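Local coordinates for putative hemin transport system, substrate-binding protein (Burkholderia cenocepacia, PDB 5Y8A) that binds heme in the periplasm, here as two stacked molecules, and probably delivers it to a hemin import system of the inner membrane, at residues D36-Y41 with G52-L57; R151-L156 with D205-S210; A166-A171 with G187-K192; L69-A74 with T91-D96. One frame throughout, in Å; residues are numbered along the deposited sequence. Where two conformers were deposited one is given.

Interaction 1: residues D36-Y41 with G52-L57; sequences DTTCTY and GYQRAL. With HEM (protoporphyrin IX containing Fe), chain C.
Thr37 and Thr38 line one edge of the Tyr53 ring, whose phenolic oxygen is an axial ligand of heme iron. Tyr53 OH lies 2.1 Å from FE of the chain C heme, and Thr38 CG2 meets the ring at CE1 (3.4 Å). Thr37 OG1 lies in the ring plane, 3.3 Å from Tyr53 CA, with no polar partner modelled. Tyr53 CG, anti to the backbone N (chi1 170°), carries the ring past the two threonines, so that OH reaches the iron. Gln54 CG lies over the rim of one ring face, and porphyrin C1A over the rim of the opposite face. Gln54 NE2 donates to Tyr53 OH at 3.1 Å, nearly in its amide plane, which would steady the ligand oxygen. Arg55 lays its guanidinium face over a pyrrole, CZ 3.3 Å from heme C2C. Behind this shell, Thr37 N donates to Gly52 O (3.1 Å), and Asp36 OD2 takes Thr38 N in an Asx turn as well as Thr38 OG1 (2.6 Å). A water bridges Thr38 OG1 and Gln54 OE1. Asp36 OD1 accepts from Gly12 N; the two loops, after strand 30-35 and before helix 59-64, rest through Asp36, Gln54 and Leu57 on Ile11 of strand 6-11.

Interaction 2: residues R151-L156 with D205-S210; sequences RVLFVL and DVVLIS. With HEM (protoporphyrin IX containing Fe), chain D.
Arg151 and Asp205 open this parallel strand pair with a reciprocal link: Arg151 N donates to Asp205 OD2 at 2.9 Å, nearly straight (172°) and onto the anti lone pair, while Arg151 O accepts from both Asp205 N and Val206 N. The guanidinium lies apart: the chain bends at chi3 and NE donates to Ala202 O. From there a ladder of backbone bonds alternates between the strands: Leu153 N to Val206 O, Leu208 N to Leu153 O (2.7 Å) and Val155 N to Leu208 O (2.7 Å). At the far end, where the chain turns a corner at Leu156, Ser210 OG donates to Leu156 O (3.0 Å) from above the carbonyl plane.

Side chains alternate between two faces. On one, Phe154 CD1 sits 3.5 Å from Leu208 CG, with Leu208 CB in the plane of the ring at its edge, and Val152 CG1 packs on Leu208 CB (3.8 Å); helix 255-269 covers this face through Leu262 and Leu266. On the other, Val155 and Ile209 run alongside each other, Val155 CG1 to Ile209 CD1 at 3.8 Å, and Leu153 does the same with Val207. The chemistry is therefore apolar on both faces, with polarity confined to the backbone and the two ends, consistent with the two inner strands of the sheet 182-183, 151-155, 206-210, 240-243.

Interaction 3: residues A166-A171 with G187-K192; sequences AGQRTA and GFDHYK. With HEM (protoporphyrin IX containing Fe), chain D.
The propionate site of the chain D heme is built on a short antiparallel pairing, in which Ala166 and Tyr191 form a non-hydrogen-bonded pair. Three backbone bonds hold it: Gly167 N to His190 O, Gln168 N to Phe188 O (2.7 Å) and His190 N to Gln168 O (2.8 Å). Gly167 CA lies over one face of the Phe188 ring, 3.7 Å from its centroid and 25° off the normal, a CH-pi contact; Lys192 CE covers the opposite face. Ala166 CA sits over the Tyr191 ring, and Thr170 CG2 touches its CE1 at 3.4 Å. Ala171 N donates to heme O2A (2.8 Å), and Tyr191 N to O1D (3.2 Å). A water joins His190 ND1 to heme O2D. Outside the pocket, Asp189 OD2 stands above the guanidinium face of Arg169, 3.2 Å from NE, a salt bridge without a directed N-H. The propionates are thus received largely by neutral backbone donors, Ala171 N lying at the start of helix 171-178, whose dipole would probably favour their negative charge.

Interaction 4: residues L69-A74 with T91-D96; sequences LVLASA and TVTTFD
Ala74, Phe95 and Ala72 bury the most surface in this parallel pair, the two strands of the beta-alpha-beta unit made by strand 69-73, helix 79-87 and strand 91-95. The axes of the two strand segments approach to 4.7 Å, at 26° to each other. Ala72 is gripped through its backbone: its N donates to Thr93 O (3.0 Å) and its O accepts from Phe95 N (3.0 Å), while its CB faces Val92 CG1. Val70 is bonded in the same manner, its N to Thr91 O and its O from Thr93 N.

Phe95 has CG beside its backbone N (chi1 -62°), which lays the ring back along the partner strand. Ala72 O then lies in the ring plane at its edge, and CE1 meets Leu71 CD2 at 4.0 Å. Val111 of helix 101-114 packs against both Leu71 and Phe95. Just past strand 69-73, Ala74 N comes up to Phe95 O, a bond whose modelled length is too short to lean on, and the methyl group Thr94 CG2 reaches Ala74 CA at 3.4 Å.

In the fold
Two hemes lie between the halves of the protein, and the four contacts flank them. Interaction 1 supplies the iron ligand and interaction 3 two of the backbone donors to the propionates of the chain D heme, their centres 23 Å apart and their nearest atoms about 9 Å. Behind each stands a parallel sheet with strand order 2-1-3-4, represented by interactions 4 and 2, whose centres are 32 Å apart. Each sheet touches its own site: Gln54 OE1 approaches Ser73 OG at 3.8 Å between interactions 1 and 4, while Phe154 CE2 meets Tyr191 OH at 3.5 Å between interactions 2 and 3. Interactions 2 and 3 both reach the chain D heme; interaction 1 holds the chain C heme.

Interaction 1: residues D36-Y41 with G52-L57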
# COMPACT_ATOMS: atom_id res chain seq x y z
N ASP A 36 -2.50 -4.78 13.91
CA ASP A 36 -3.60 -5.43 13.20
C ASP A 36 -3.01 -6.32 12.11
O ASP A 36 -1.83 -6.24 11.78
CB ASP A 36 -4.57 -4.41 12.59
CG ASP A 36 -3.99 -3.72 11.37
OD1 ASP A 36 -3.02 -2.99 11.55
OD2 ASP A 36 -4.45 -3.97 10.23
N THR A 37 -3.89 -7.15 11.51
CA THR A 37 -3.48 -8.15 10.52
C THR A 37 -2.89 -7.56 9.23
O THR A 37 -2.31 -8.31 8.43
CB THR A 37 -4.69 -9.01 10.15
OG1 THR A 37 -5.71 -8.18 9.63
CG2 THR A 37 -5.24 -9.73 11.36
N THR A 38 -3.05 -6.27 8.95
CA THR A 38 -2.43 -5.76 7.74
C THR A 38 -0.94 -5.48 7.94
O THR A 38 -0.28 -5.10 6.98
CB THR A 38 -3.11 -4.47 7.28
OG1 THR A 38 -2.87 -3.44 8.24
CG2 THR A 38 -4.61 -4.69 7.14
N CYS A 39 -0.41 -5.67 9.14
CA CYS A 39 0.97 -5.31 9.45
C CYS A 39 1.84 -6.54 9.25
O CYS A 39 2.12 -7.28 10.19
CB CYS A 39 1.08 -4.78 10.88
SG CYS A 39 0.10 -3.30 11.12
N THR A 40 2.28 -6.75 8.00
CA THR A 40 3.04 -7.92 7.61
C THR A 40 4.49 -7.62 7.25
O THR A 40 5.23 -8.56 6.92
CB THR A 40 2.35 -8.63 6.43
OG1 THR A 40 2.32 -7.77 5.28
CG2 THR A 40 0.92 -8.99 6.80
N TYR A 41 4.92 -6.36 7.28
CA TYR A 41 6.30 -5.98 7.01
C TYR A 41 6.82 -5.03 8.09
O TYR A 41 6.12 -4.11 8.49
CB TYR A 41 6.41 -5.28 5.63
CG TYR A 41 7.85 -5.18 5.15
CD1 TYR A 41 8.48 -6.27 4.53
CD2 TYR A 41 8.59 -4.02 5.35
CE1 TYR A 41 9.80 -6.19 4.12
CE2 TYR A 41 9.89 -3.92 4.93
CZ TYR A 41 10.50 -5.01 4.31
OH TYR A 41 11.79 -4.92 3.91
N GLY A 52 -7.09 -8.20 15.34
CA GLY A 52 -8.13 -8.07 14.35
C GLY A 52 -7.66 -7.32 13.11
O GLY A 52 -6.58 -6.74 13.05
N TYR A 53 -8.50 -7.38 12.08
CA TYR A 53 -8.30 -6.57 10.90
C TYR A 53 -8.56 -5.08 11.23
O TYR A 53 -9.40 -4.75 12.08
CB TYR A 53 -9.19 -7.08 9.76
CG TYR A 53 -9.19 -6.13 8.62
CD1 TYR A 53 -8.02 -5.85 7.93
CD2 TYR A 53 -10.34 -5.44 8.28
CE1 TYR A 53 -8.00 -4.94 6.92
CE2 TYR A 53 -10.33 -4.52 7.27
CZ TYR A 53 -9.17 -4.29 6.59
OH TYR A 53 -9.17 -3.35 5.64
N GLN A 54 -7.83 -4.20 10.55
CA GLN A 54 -7.84 -2.77 10.88
C GLN A 54 -9.24 -2.14 10.93
O GLN A 54 -9.47 -1.23 11.73
CB GLN A 54 -6.98 -2.01 9.88
CG GLN A 54 -7.53 -1.99 8.46
CD GLN A 54 -6.64 -1.23 7.51
OE1 GLN A 54 -5.68 -0.58 7.94
NE2 GLN A 54 -6.93 -1.33 6.19
N ARG A 55 -10.18 -2.58 10.09
CA ARG A 55 -11.52 -2.01 10.15
C ARG A 55 -12.49 -2.84 11.00
O ARG A 55 -13.66 -2.51 11.07
CB ARG A 55 -12.09 -1.86 8.72
CG ARG A 55 -11.14 -1.13 7.77
CD ARG A 55 -11.68 -1.07 6.34
NE ARG A 55 -11.59 0.28 5.80
CZ ARG A 55 -10.47 0.85 5.36
NH1 ARG A 55 -9.32 0.18 5.36
NH2 ARG A 55 -10.50 2.09 4.90
N ALA A 56 -12.01 -3.89 11.67
CA ALA A 56 -12.84 -4.75 12.50
C ALA A 56 -12.14 -5.00 13.81
O ALA A 56 -11.95 -6.14 14.24
CB ALA A 56 -13.16 -6.09 11.81
N LEU A 57 -11.71 -3.93 14.46
CA LEU A 57 -10.92 -4.06 15.67
C LEU A 57 -11.76 -4.57 16.82
O LEU A 57 -12.89 -4.14 17.02
CB LEU A 57 -10.32 -2.72 16.07
CG LEU A 57 -9.28 -2.25 15.09
CD1 LEU A 57 -8.70 -0.95 15.64
CD2 LEU A 57 -8.22 -3.33 14.92
CHA HEM C . -10.17 -7.20 4.35
CHB HEM C . -5.84 -5.19 3.51
CHC HEM C . -7.98 -0.98 2.43
CHD HEM C . -12.32 -3.03 3.13
C1A HEM C . -8.80 -7.02 4.24
C2A HEM C . -7.76 -7.99 4.59
C3A HEM C . -6.58 -7.43 4.36
C4A HEM C . -6.81 -6.10 3.85
CMA HEM C . -5.19 -8.07 4.57
CAA HEM C . -8.01 -9.42 5.13
CBA HEM C . -7.50 -9.56 6.57
CGA HEM C . -7.46 -11.02 6.94
O1A HEM C . -6.33 -11.59 6.99
O2A HEM C . -8.56 -11.61 7.16
C1B HEM C . -6.05 -3.87 3.20
C2B HEM C . -5.00 -2.89 3.01
C3B HEM C . -5.59 -1.72 2.72
C4B HEM C . -7.02 -1.94 2.70
CMB HEM C . -3.49 -3.20 3.17
CAB HEM C . -4.96 -0.34 2.42
CBB HEM C . -3.67 -0.18 2.07
C1C HEM C . -9.33 -1.18 2.52
C2C HEM C . -10.33 -0.17 2.26
C3C HEM C . -11.54 -0.73 2.46
C4C HEM C . -11.34 -2.11 2.84
CMC HEM C . -9.96 1.27 1.83
CAC HEM C . -12.96 -0.12 2.32
CBC HEM C . -13.17 1.14 1.94
C1D HEM C . -12.13 -4.32 3.56
C2D HEM C . -13.16 -5.24 3.99
C3D HEM C . -12.58 -6.40 4.34
C4D HEM C . -11.15 -6.25 4.14
CMD HEM C . -14.67 -4.92 4.04
CAD HEM C . -13.34 -7.65 4.85
CBD HEM C . -12.74 -8.21 6.14
CGD HEM C . -12.53 -9.70 6.01
O1D HEM C . -11.80 -10.29 6.84
O2D HEM C . -13.09 -10.28 5.05
NA HEM C . -8.17 -5.87 3.80
NB HEM C . -7.27 -3.26 3.00
NC HEM C . -9.98 -2.35 2.87
ND HEM C . -10.92 -4.98 3.66
FE HEM C . -9.18 -3.99 3.62
O HOH W 1 -3.21 -1.08 6.13

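Interaction 2: residues R151-L156 with D205-S210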
# COMPACT_ATOMS: atom_id res chain seq x y z
N ARG A 151 -0.97 2.60 -20.84
CA ARG A 151 -2.22 2.42 -20.10
C ARG A 151 -2.15 1.13 -19.29
O ARG A 151 -1.93 0.05 -19.85
CB ARG A 151 -3.41 2.40 -21.06
CG ARG A 151 -3.50 3.64 -21.93
CD ARG A 151 -4.57 3.49 -23.01
NE ARG A 151 -5.90 3.29 -22.44
CZ ARG A 151 -6.66 4.26 -21.95
NH1 ARG A 151 -6.23 5.52 -21.96
NH2 ARG A 151 -7.86 3.99 -21.45
N VAL A 152 -2.33 1.25 -17.97
CA VAL A 152 -2.19 0.12 -17.05
C VAL A 152 -3.53 -0.15 -16.36
O VAL A 152 -4.14 0.76 -15.78
CB VAL A 152 -1.10 0.38 -15.98
CG1 VAL A 152 -1.00 -0.81 -15.04
CG2 VAL A 152 0.24 0.63 -16.65
N LEU A 153 -3.96 -1.41 -16.42
CA LEU A 153 -5.12 -1.89 -15.69
C LEU A 153 -4.62 -2.60 -14.44
O LEU A 153 -3.78 -3.48 -14.54
CB LEU A 153 -5.94 -2.85 -16.56
CG LEU A 153 -6.96 -3.75 -15.86
CD1 LEU A 153 -8.10 -2.91 -15.38
CD2 LEU A 153 -7.46 -4.85 -16.79
N PHE A 154 -5.10 -2.18 -13.27
CA PHE A 154 -4.73 -2.87 -12.04
C PHE A 154 -5.87 -3.76 -11.56
O PHE A 154 -7.02 -3.32 -11.50
CB PHE A 154 -4.35 -1.93 -10.90
CG PHE A 154 -4.03 -2.68 -9.64
CD1 PHE A 154 -2.92 -3.52 -9.60
CD2 PHE A 154 -4.85 -2.60 -8.53
CE1 PHE A 154 -2.62 -4.25 -8.46
CE2 PHE A 154 -4.54 -3.32 -7.37
CZ PHE A 154 -3.44 -4.15 -7.34
N VAL A 155 -5.54 -4.99 -11.21
CA VAL A 155 -6.50 -5.98 -10.76
C VAL A 155 -6.15 -6.31 -9.31
O VAL A 155 -5.06 -6.83 -9.03
CB VAL A 155 -6.48 -7.23 -11.64
CG1 VAL A 155 -7.42 -8.27 -11.10
CG2 VAL A 155 -6.84 -6.88 -13.10
N LEU A 156 -6.96 -5.79 -8.39
CA LEU A 156 -6.72 -6.04 -6.98
C LEU A 156 -7.17 -7.45 -6.63
O LEU A 156 -6.52 -8.14 -5.83
CB LEU A 156 -7.47 -5.01 -6.13
CG LEU A 156 -7.32 -5.03 -4.62
CD1 LEU A 156 -5.92 -4.58 -4.21
CD2 LEU A 156 -8.38 -4.15 -3.98
N ASP A 205 -2.32 -1.39 -22.04
CA ASP A 205 -1.07 -1.89 -22.61
C ASP A 205 -0.37 -2.89 -21.69
O ASP A 205 0.44 -3.70 -22.17
CB ASP A 205 -0.13 -0.72 -22.91
CG ASP A 205 -0.72 0.26 -23.93
OD1 ASP A 205 -0.90 -0.12 -25.10
OD2 ASP A 205 -1.04 1.42 -23.54
N VAL A 206 -0.67 -2.84 -20.40
CA VAL A 206 -0.13 -3.75 -19.39
C VAL A 206 -1.23 -4.01 -18.37
O VAL A 206 -2.00 -3.10 -18.03
CB VAL A 206 1.13 -3.16 -18.71
CG1 VAL A 206 1.75 -4.15 -17.74
CG2 VAL A 206 2.16 -2.71 -19.72
N VAL A 207 -1.30 -5.24 -17.87
CA VAL A 207 -2.17 -5.60 -16.75
C VAL A 207 -1.30 -5.77 -15.51
O VAL A 207 -0.28 -6.48 -15.55
CB VAL A 207 -2.97 -6.88 -17.06
CG1 VAL A 207 -3.54 -7.48 -15.79
CG2 VAL A 207 -4.08 -6.57 -18.06
N LEU A 208 -1.68 -5.10 -14.43
CA LEU A 208 -1.00 -5.15 -13.13
C LEU A 208 -1.88 -5.93 -12.15
O LEU A 208 -3.09 -5.68 -12.07
CB LEU A 208 -0.76 -3.73 -12.61
CG LEU A 208 0.13 -3.44 -11.40
CD1 LEU A 208 1.57 -3.95 -11.64
CD2 LEU A 208 0.13 -1.94 -11.11
N ILE A 209 -1.28 -6.86 -11.41
CA ILE A 209 -2.06 -7.75 -10.55
C ILE A 209 -1.27 -8.07 -9.29
O ILE A 209 -0.04 -8.14 -9.32
CB ILE A 209 -2.48 -9.03 -11.30
CG1 ILE A 209 -3.60 -9.78 -10.55
CG2 ILE A 209 -1.27 -9.93 -11.63
CD1 ILE A 209 -4.43 -10.65 -11.46
N SER A 210 -1.98 -8.25 -8.17
CA SER A 210 -1.32 -8.56 -6.91
C SER A 210 -0.68 -9.95 -6.95
O SER A 210 -1.26 -10.89 -7.49
CB SER A 210 -2.34 -8.47 -5.76
OG SER A 210 -3.63 -8.93 -6.16
CHA HEM D . -9.18 -2.22 -0.69
CHB HEM D . -5.71 -5.48 0.18
CHC HEM D . -8.84 -9.09 1.26
CHD HEM D . -12.24 -5.80 0.45
C1A HEM D . -7.92 -2.78 -0.57
C2A HEM D . -6.64 -2.15 -0.82
C3A HEM D . -5.69 -3.07 -0.57
C4A HEM D . -6.34 -4.31 -0.16
CMA HEM D . -4.17 -2.89 -0.68
CAA HEM D . -6.42 -0.67 -1.29
CBA HEM D . -5.95 -0.63 -2.74
CGA HEM D . -5.98 0.72 -3.42
O1A HEM D . -5.71 0.74 -4.64
O2A HEM D . -6.25 1.77 -2.77
C1B HEM D . -6.26 -6.69 0.58
C2B HEM D . -5.48 -7.80 1.07
C3B HEM D . -6.30 -8.81 1.38
C4B HEM D . -7.66 -8.38 1.09
CMB HEM D . -3.94 -7.77 1.20
CAB HEM D . -5.86 -10.19 1.93
CBB HEM D . -6.72 -11.18 2.24
C1C HEM D . -10.07 -8.51 1.20
C2C HEM D . -11.36 -9.05 1.59
C3C HEM D . -12.29 -8.11 1.36
C4C HEM D . -11.61 -6.95 0.81
CMC HEM D . -11.57 -10.46 2.19
CAC HEM D . -13.83 -8.12 1.56
CBC HEM D . -14.58 -9.21 1.72
C1D HEM D . -11.70 -4.60 0.07
C2D HEM D . -12.51 -3.46 -0.28
C3D HEM D . -11.69 -2.44 -0.59
C4D HEM D . -10.33 -2.93 -0.45
CMD HEM D . -14.06 -3.47 -0.26
CAD HEM D . -12.13 -1.04 -1.05
CBD HEM D . -12.81 -1.21 -2.43
CGD HEM D . -13.35 0.08 -2.99
O1D HEM D . -14.45 0.05 -3.62
O2D HEM D . -12.68 1.13 -2.79
NA HEM D . -7.69 -4.09 -0.18
NB HEM D . -7.59 -7.08 0.61
NC HEM D . -10.27 -7.22 0.73
ND HEM D . -10.37 -4.26 -0.05
FE HEM D . -8.85 -5.78 0.24

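Interaction 3: residues A166-A171 with G187-K192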
# COMPACT_ATOMS: atom_id res chain seq x y z
N ALA A 166 -9.21 -1.02 -10.39
CA ALA A 166 -9.04 0.24 -9.69
C ALA A 166 -9.35 1.40 -10.62
O ALA A 166 -8.71 1.55 -11.66
CB ALA A 166 -7.61 0.36 -9.15
N GLY A 167 -10.32 2.22 -10.22
CA GLY A 167 -10.57 3.51 -10.85
C GLY A 167 -9.74 4.59 -10.21
O GLY A 167 -8.63 4.35 -9.73
N GLN A 168 -10.29 5.80 -10.18
CA GLN A 168 -9.55 6.89 -9.59
C GLN A 168 -9.69 6.88 -8.07
O GLN A 168 -10.44 6.09 -7.50
CB GLN A 168 -10.00 8.23 -10.17
CG GLN A 168 -9.32 8.53 -11.50
CD GLN A 168 -9.69 7.53 -12.58
OE1 GLN A 168 -10.80 7.56 -13.13
NE2 GLN A 168 -8.77 6.63 -12.89
N ARG A 169 -8.92 7.76 -7.42
CA ARG A 169 -8.92 7.91 -5.97
C ARG A 169 -8.53 6.61 -5.26
O ARG A 169 -8.99 6.35 -4.15
CB ARG A 169 -10.28 8.41 -5.48
CG ARG A 169 -10.67 9.71 -6.16
CD ARG A 169 -11.76 10.43 -5.42
NE ARG A 169 -12.38 11.46 -6.25
CZ ARG A 169 -13.27 12.34 -5.82
NH1 ARG A 169 -13.66 12.33 -4.55
NH2 ARG A 169 -13.79 13.23 -6.65
N THR A 170 -7.66 5.81 -5.88
CA THR A 170 -7.14 4.60 -5.27
C THR A 170 -5.62 4.71 -5.12
O THR A 170 -4.97 5.54 -5.76
CB THR A 170 -7.46 3.37 -6.12
OG1 THR A 170 -6.92 3.57 -7.42
CG2 THR A 170 -9.02 3.13 -6.24
N ALA A 171 -5.06 3.85 -4.28
CA ALA A 171 -3.61 3.76 -4.20
C ALA A 171 -3.02 3.32 -5.54
O ALA A 171 -1.97 3.81 -5.96
CB ALA A 171 -3.19 2.79 -3.08
N GLY A 187 -13.23 7.29 -15.31
CA GLY A 187 -14.64 7.59 -15.18
C GLY A 187 -15.32 7.04 -13.95
O GLY A 187 -16.55 7.09 -13.87
N PHE A 188 -14.57 6.51 -12.98
CA PHE A 188 -15.16 6.06 -11.73
C PHE A 188 -14.08 6.04 -10.65
O PHE A 188 -12.89 5.96 -10.95
CB PHE A 188 -15.80 4.67 -11.88
CG PHE A 188 -14.80 3.55 -12.05
CD1 PHE A 188 -14.27 3.27 -13.29
CD2 PHE A 188 -14.41 2.78 -10.97
CE1 PHE A 188 -13.35 2.24 -13.46
CE2 PHE A 188 -13.50 1.75 -11.13
CZ PHE A 188 -12.96 1.49 -12.37
N ASP A 189 -14.52 6.13 -9.40
CA ASP A 189 -13.62 6.16 -8.26
C ASP A 189 -13.69 4.83 -7.51
O ASP A 189 -14.70 4.11 -7.60
CB ASP A 189 -13.95 7.31 -7.33
CG ASP A 189 -13.82 8.68 -8.00
OD1 ASP A 189 -12.95 8.83 -8.89
OD2 ASP A 189 -14.59 9.59 -7.64
N HIS A 190 -12.62 4.51 -6.79
CA HIS A 190 -12.54 3.28 -6.00
C HIS A 190 -12.59 2.04 -6.88
O HIS A 190 -12.21 2.12 -8.04
CB HIS A 190 -13.66 3.27 -4.96
CG HIS A 190 -13.73 4.55 -4.18
ND1 HIS A 190 -12.60 5.22 -3.76
CD2 HIS A 190 -14.78 5.32 -3.79
CE1 HIS A 190 -12.95 6.33 -3.13
NE2 HIS A 190 -14.26 6.41 -3.13
N TYR A 191 -13.06 0.91 -6.37
CA TYR A 191 -12.97 -0.34 -7.13
C TYR A 191 -14.34 -0.87 -7.54
O TYR A 191 -15.32 -0.77 -6.79
CB TYR A 191 -12.24 -1.41 -6.34
CG TYR A 191 -10.73 -1.24 -6.24
CD1 TYR A 191 -10.16 -0.31 -5.39
CD2 TYR A 191 -9.88 -2.06 -6.98
CE1 TYR A 191 -8.79 -0.17 -5.30
CE2 TYR A 191 -8.51 -1.93 -6.89
CZ TYR A 191 -7.97 -0.98 -6.05
OH TYR A 191 -6.62 -0.89 -5.98
N LYS A 192 -14.38 -1.49 -8.72
CA LYS A 192 -15.56 -2.17 -9.26
C LYS A 192 -15.17 -3.43 -10.02
O LYS A 192 -13.97 -3.66 -10.27
CB LYS A 192 -16.34 -1.24 -10.20
CG LYS A 192 -15.64 -1.06 -11.54
CD LYS A 192 -16.60 -0.67 -12.66
CE LYS A 192 -16.90 0.82 -12.68
NZ LYS A 192 -17.49 1.22 -13.99
CHA HEM D . -9.18 -2.22 -0.69
CHB HEM D . -5.71 -5.48 0.18
CHC HEM D . -8.84 -9.09 1.26
CHD HEM D . -12.24 -5.80 0.45
C1A HEM D . -7.92 -2.78 -0.57
C2A HEM D . -6.64 -2.15 -0.82
C3A HEM D . -5.69 -3.07 -0.57
C4A HEM D . -6.34 -4.31 -0.16
CMA HEM D . -4.17 -2.89 -0.68
CAA HEM D . -6.42 -0.67 -1.29
CBA HEM D . -5.95 -0.63 -2.74
CGA HEM D . -5.98 0.72 -3.42
O1A HEM D . -5.71 0.74 -4.64
O2A HEM D . -6.25 1.77 -2.77
C1B HEM D . -6.26 -6.69 0.58
C2B HEM D . -5.48 -7.80 1.07
C3B HEM D . -6.30 -8.81 1.38
C4B HEM D . -7.66 -8.38 1.09
CMB HEM D . -3.94 -7.77 1.20
CAB HEM D . -5.86 -10.19 1.93
CBB HEM D . -6.72 -11.18 2.24
C1C HEM D . -10.07 -8.51 1.20
C2C HEM D . -11.36 -9.05 1.59
C3C HEM D . -12.29 -8.11 1.36
C4C HEM D . -11.61 -6.95 0.81
CMC HEM D . -11.57 -10.46 2.19
CAC HEM D . -13.83 -8.12 1.56
CBC HEM D . -14.58 -9.21 1.72
C1D HEM D . -11.70 -4.60 0.07
C2D HEM D . -12.51 -3.46 -0.28
C3D HEM D . -11.69 -2.44 -0.59
C4D HEM D . -10.33 -2.93 -0.45
CMD HEM D . -14.06 -3.47 -0.26
CAD HEM D . -12.13 -1.04 -1.05
CBD HEM D . -12.81 -1.21 -2.43
CGD HEM D . -13.35 0.08 -2.99
O1D HEM D . -14.45 0.05 -3.62
O2D HEM D . -12.68 1.13 -2.79
NA HEM D . -7.69 -4.09 -0.18
NB HEM D . -7.59 -7.08 0.61
NC HEM D . -10.27 -7.22 0.73
ND HEM D . -10.37 -4.26 -0.05
FE HEM D . -8.85 -5.78 0.24
O HOH W 2 -13.27 8.88 -11.77
O HOH W 3 -12.28 11.24 -8.91
O HOH W 4 -10.71 3.50 -3.34

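Interaction 4: residues L69-A74 with T91-D96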
# COMPACT_ATOMS: atom_id res chain seq x y z
N LEU A 69 -0.13 3.39 24.26
CA LEU A 69 -0.31 4.26 23.11
C LEU A 69 -0.75 3.40 21.95
O LEU A 69 -0.21 2.31 21.74
CB LEU A 69 1.00 4.99 22.76
CG LEU A 69 1.01 5.84 21.48
CD1 LEU A 69 -0.05 6.91 21.57
CD2 LEU A 69 2.40 6.48 21.24
N VAL A 70 -1.75 3.87 21.20
CA VAL A 70 -2.12 3.27 19.92
C VAL A 70 -1.88 4.30 18.82
O VAL A 70 -2.35 5.44 18.90
CB VAL A 70 -3.58 2.79 19.90
CG1 VAL A 70 -3.94 2.25 18.51
CG2 VAL A 70 -3.76 1.73 20.95
N LEU A 71 -1.12 3.89 17.81
CA LEU A 71 -0.94 4.65 16.59
C LEU A 71 -1.82 4.00 15.54
O LEU A 71 -1.61 2.83 15.20
CB LEU A 71 0.53 4.64 16.17
CG LEU A 71 1.52 5.18 17.21
CD1 LEU A 71 2.91 5.32 16.61
CD2 LEU A 71 1.04 6.54 17.76
N ALA A 72 -2.83 4.72 15.07
CA ALA A 72 -3.87 4.12 14.26
C ALA A 72 -3.99 4.86 12.95
O ALA A 72 -3.98 6.10 12.92
CB ALA A 72 -5.22 4.14 14.98
N SER A 73 -4.12 4.13 11.85
CA SER A 73 -4.53 4.79 10.63
C SER A 73 -5.93 5.37 10.82
O SER A 73 -6.75 4.83 11.58
CB SER A 73 -4.47 3.84 9.44
OG SER A 73 -5.41 2.80 9.58
N ALA A 74 -6.18 6.51 10.18
CA ALA A 74 -7.50 7.11 10.23
C ALA A 74 -8.59 6.14 9.78
O ALA A 74 -9.75 6.32 10.14
CB ALA A 74 -7.53 8.39 9.39
N THR A 91 -4.19 6.47 25.09
CA THR A 91 -4.01 7.48 24.06
C THR A 91 -4.03 6.81 22.68
O THR A 91 -3.28 5.87 22.43
CB THR A 91 -2.69 8.23 24.29
OG1 THR A 91 -2.75 8.90 25.56
CG2 THR A 91 -2.45 9.25 23.19
N VAL A 92 -4.93 7.28 21.81
CA VAL A 92 -4.98 6.85 20.41
C VAL A 92 -4.62 8.06 19.56
O VAL A 92 -5.31 9.09 19.61
CB VAL A 92 -6.36 6.32 20.01
CG1 VAL A 92 -6.39 6.02 18.51
CG2 VAL A 92 -6.75 5.09 20.85
N THR A 93 -3.55 7.94 18.78
CA THR A 93 -3.15 9.02 17.88
C THR A 93 -3.34 8.56 16.45
O THR A 93 -2.79 7.53 16.04
CB THR A 93 -1.70 9.42 18.13
OG1 THR A 93 -1.54 9.68 19.52
CG2 THR A 93 -1.37 10.69 17.33
N THR A 94 -4.12 9.32 15.69
CA THR A 94 -4.62 8.92 14.39
C THR A 94 -3.86 9.65 13.28
O THR A 94 -3.45 10.81 13.45
CB THR A 94 -6.12 9.19 14.32
OG1 THR A 94 -6.79 8.23 15.16
CG2 THR A 94 -6.65 9.02 12.93
N PHE A 95 -3.67 8.95 12.16
CA PHE A 95 -2.88 9.39 11.02
C PHE A 95 -3.68 9.15 9.74
O PHE A 95 -4.33 8.11 9.60
CB PHE A 95 -1.54 8.63 10.95
CG PHE A 95 -0.66 8.86 12.14
CD1 PHE A 95 -0.83 8.11 13.29
CD2 PHE A 95 0.33 9.83 12.11
CE1 PHE A 95 -0.03 8.34 14.41
CE2 PHE A 95 1.14 10.07 13.22
CZ PHE A 95 0.97 9.32 14.36
N ASP A 96 -3.67 10.10 8.83
CA ASP A 96 -4.40 9.89 7.59
C ASP A 96 -3.56 9.11 6.58
O ASP A 96 -2.33 9.04 6.67
CB ASP A 96 -4.85 11.22 6.99
CG ASP A 96 -6.32 11.55 7.29
OD1 ASP A 96 -7.18 10.64 7.18
OD2 ASP A 96 -6.63 12.72 7.61